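Local coordinates for uncharacterized protein (Bacteroides ovatus, PDB 4FXT), which is of unknown function but pairs a transthyretin-like N-terminal domain with an E-set-like, all-beta C-terminal domain, at residues V122-M127 and S185-E190. Sequence-based numbering, arbitrary orientation.
Sequences VANANM and SDKSSE
Asp186 and Asn126 grip each other through two hydrogen bonds that carry the end of a beta sheet into its loops. The backbone N of Asp186 gives its hydrogen to Asn126 O at 2.9 Å, and Asn126 N returns one to Asp186 OD1 at 2.8 Å, reaching the oxygen from above the carboxylate plane. An aspartate suits this place because CG, set between its own N and carbonyl carbon (chi1 64°), leaves the short carboxylate facing the opposite backbone; OD2 also makes a long salt bridge to Lys187 NZ. Beside this pair, selenomethionine Met127 and Ser185 form an antiparallel non-hydrogen-bonded pair joining strands 127-135 and 176-185.

Van der Waals contact comes mostly from the Lys187 stem. Its chi1 (-58°) puts CG 3.9 Å from Ala125 CB, and a bend at chi2 turns the rest toward Asn124, where methylene CE meets amide ND2 at 3.6 Å. Ala125, its methyl small enough for both, also touches Phe98. Ser185 OG accepts from Lys187 N, an ST turn opening the loop.

With an alanine at Asp186, Asn126 N would probably lose its acceptor and Lys187 its acidic mate. The contact thus relies on a side chain standing in for a backbone carbonyl where regular strand pairing ends.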
ATOM      1  N   VAL A 122       0.334   9.481  12.095  1.00 55.96           N
ATOM      2  CA  VAL A 122       0.470   9.081  13.513  1.00 57.22           C
ATOM      3  C   VAL A 122       1.658   9.840  14.119  1.00 63.72           C
ATOM      4  O   VAL A 122       2.802   9.535  13.778  1.00 62.84           O
ATOM      5  CB  VAL A 122       0.624   7.554  13.674  1.00 60.00           C
ATOM      6  CG1 VAL A 122       0.778   7.169  15.141  1.00 61.28           C
ATOM      7  CG2 VAL A 122      -0.552   6.816  13.037  1.00 59.61           C
ATOM      8  N   ALA A 123       1.379  10.851  14.983  1.00 62.36           N
ATOM      9  CA  ALA A 123       2.375  11.763  15.578  1.00 63.42           C
ATOM     10  C   ALA A 123       3.466  11.010  16.381  1.00 68.12           C
ATOM     11  O   ALA A 123       4.620  11.454  16.458  1.00 66.47           O
ATOM     12  CB  ALA A 123       1.682  12.766  16.486  1.00 66.34           C
ATOM     13  N   ASN A 124       3.061   9.897  16.985  1.00 66.05           N
ATOM     14  CA  ASN A 124       3.833   8.960  17.779  1.00 66.73           C
ATOM     15  C   ASN A 124       4.937   8.259  16.939  1.00 70.20           C
ATOM     16  O   ASN A 124       6.010   7.977  17.481  1.00 71.69           O
ATOM     17  CB  ASN A 124       2.833   7.928  18.319  1.00 69.95           C
ATOM     18  CG  ASN A 124       3.426   6.741  19.007  1.00105.11           C
ATOM     19  OD1 ASN A 124       4.318   6.877  19.860  1.00 96.87           O
ATOM     20  ND2 ASN A 124       2.892   5.551  18.678  1.00 99.53           N
ATOM     21  N   ALA A 125       4.648   7.955  15.643  1.00 63.79           N
ATOM     22  CA  ALA A 125       5.510   7.218  14.705  1.00 62.56           C
ATOM     23  C   ALA A 125       6.747   8.008  14.303  1.00 66.45           C
ATOM     24  O   ALA A 125       6.721   9.233  14.265  1.00 66.92           O
ATOM     25  CB  ALA A 125       4.733   6.858  13.448  1.00 62.04           C
ATOM     26  N   ASN A 126       7.824   7.279  13.953  1.00 60.50           N
ATOM     27  CA  ASN A 126       9.095   7.847  13.527  1.00 57.87           C
ATOM     28  C   ASN A 126       9.521   7.192  12.238  1.00 57.50           C
ATOM     29  O   ASN A 126       9.427   5.973  12.079  1.00 57.83           O
ATOM     30  CB  ASN A 126      10.140   7.683  14.615  1.00 57.10           C
ATOM     31  CG  ASN A 126       9.807   8.426  15.885  1.00 78.76           C
ATOM     32  OD1 ASN A 126       9.745   7.828  16.953  1.00 78.43           O
ATOM     33  ND2 ASN A 126       9.500   9.726  15.794  1.00 73.28           N
HETATM   34  N   MSE A 127       9.954   8.024  11.302  1.00 50.50           N
HETATM   35  CA  MSE A 127      10.335   7.641   9.935  1.00 46.23           C
HETATM   36  C   MSE A 127      11.665   6.895   9.953  1.00 48.80           C
HETATM   37  O   MSE A 127      12.617   7.365  10.594  1.00 46.63           O
HETATM   38  CB  MSE A 127      10.406   8.924   9.090  1.00 46.52           C
HETATM   39  CG  MSE A 127      11.014   8.768   7.724  1.00 50.72           C
HETATM   40 SE   MSE A 127      10.634  10.263   6.503  0.75 56.32          SE
HETATM   41  CE  MSE A 127      11.024  11.936   7.608  1.00 54.89           C
ATOM     42  N   SER A 185       7.991   3.198   8.743  1.00 47.59           N
ATOM     43  CA  SER A 185       8.026   3.754  10.112  1.00 47.69           C
ATOM     44  C   SER A 185       8.569   2.727  11.076  1.00 53.63           C
ATOM     45  O   SER A 185       8.714   1.564  10.706  1.00 53.65           O
ATOM     46  CB  SER A 185       6.644   4.205  10.567  1.00 48.35           C
ATOM     47  OG  SER A 185       5.794   3.093  10.795  1.00 55.04           O
ATOM     48  N   ASP A 186       8.803   3.136  12.319  1.00 52.34           N
ATOM     49  CA  ASP A 186       9.292   2.272  13.387  1.00 54.06           C
ATOM     50  C   ASP A 186       8.139   1.500  14.035  1.00 59.91           C
ATOM     51  O   ASP A 186       8.393   0.713  14.969  1.00 63.88           O
ATOM     52  CB  ASP A 186      10.043   3.111  14.460  1.00 57.42           C
ATOM     53  CG  ASP A 186       9.227   4.143  15.248  1.00 72.92           C
ATOM     54  OD1 ASP A 186       8.168   4.581  14.747  1.00 74.46           O
ATOM     55  OD2 ASP A 186       9.684   4.558  16.339  1.00 83.41           O
ATOM     56  N   LYS A 187       6.874   1.725  13.565  1.00 52.76           N
ATOM     57  CA  LYS A 187       5.689   1.124  14.196  1.00 52.85           C
ATOM     58  C   LYS A 187       5.118  -0.081  13.379  1.00 55.86           C
ATOM     59  O   LYS A 187       4.206  -0.764  13.850  1.00 57.76           O
ATOM     60  CB  LYS A 187       4.583   2.185  14.399  1.00 53.99           C
ATOM     61  CG  LYS A 187       4.984   3.412  15.245  1.00 61.58           C
ATOM     62  CD  LYS A 187       5.516   3.086  16.661  1.00 61.07           C
ATOM     63  CE  LYS A 187       6.051   4.309  17.353  1.00 62.26           C
ATOM     64  NZ  LYS A 187       6.830   3.927  18.555  1.00 82.98           N
ATOM     65  N   SER A 188       5.685  -0.379  12.218  1.00 50.97           N
ATOM     66  CA  SER A 188       5.293  -1.501  11.362  1.00 49.63           C
ATOM     67  C   SER A 188       6.510  -2.091  10.660  1.00 53.97           C
ATOM     68  O   SER A 188       7.431  -1.349  10.315  1.00 54.22           O
ATOM     69  CB  SER A 188       4.250  -1.072  10.326  1.00 48.33           C
ATOM     70  OG  SER A 188       3.883  -2.176   9.508  1.00 45.92           O
ATOM     71  N   SER A 189       6.484  -3.415  10.400  1.00 50.45           N
ATOM     72  CA  SER A 189       7.542  -4.151   9.698  1.00 49.69           C
ATOM     73  C   SER A 189       7.413  -3.956   8.174  1.00 52.22           C
ATOM     74  O   SER A 189       8.297  -4.347   7.399  1.00 51.49           O
ATOM     75  CB  SER A 189       7.485  -5.632  10.061  1.00 53.25           C
ATOM     76  OG  SER A 189       6.188  -6.161   9.848  1.00 63.03           O
ATOM     77  N   GLU A 190       6.373  -3.241   7.772  1.00 48.29           N
ATOM     78  CA  GLU A 190       6.048  -3.037   6.381  1.00 47.89           C
ATOM     79  C   GLU A 190       6.138  -1.582   5.970  1.00 49.16           C
ATOM     80  O   GLU A 190       5.851  -0.692   6.748  1.00 48.99           O
ATOM     81  CB  GLU A 190       4.587  -3.539   6.177  1.00 49.99           C
ATOM     82  CG  GLU A 190       4.277  -4.078   4.806  1.00 54.34           C
ATOM     83  CD  GLU A 190       5.140  -5.275   4.463  1.00 79.99           C
ATOM     84  OE1 GLU A 190       5.430  -6.139   5.337  1.00 35.21           O
ATOM     85  OE2 GLU A 190       5.505  -5.348   3.271  1.00 89.44           O
TER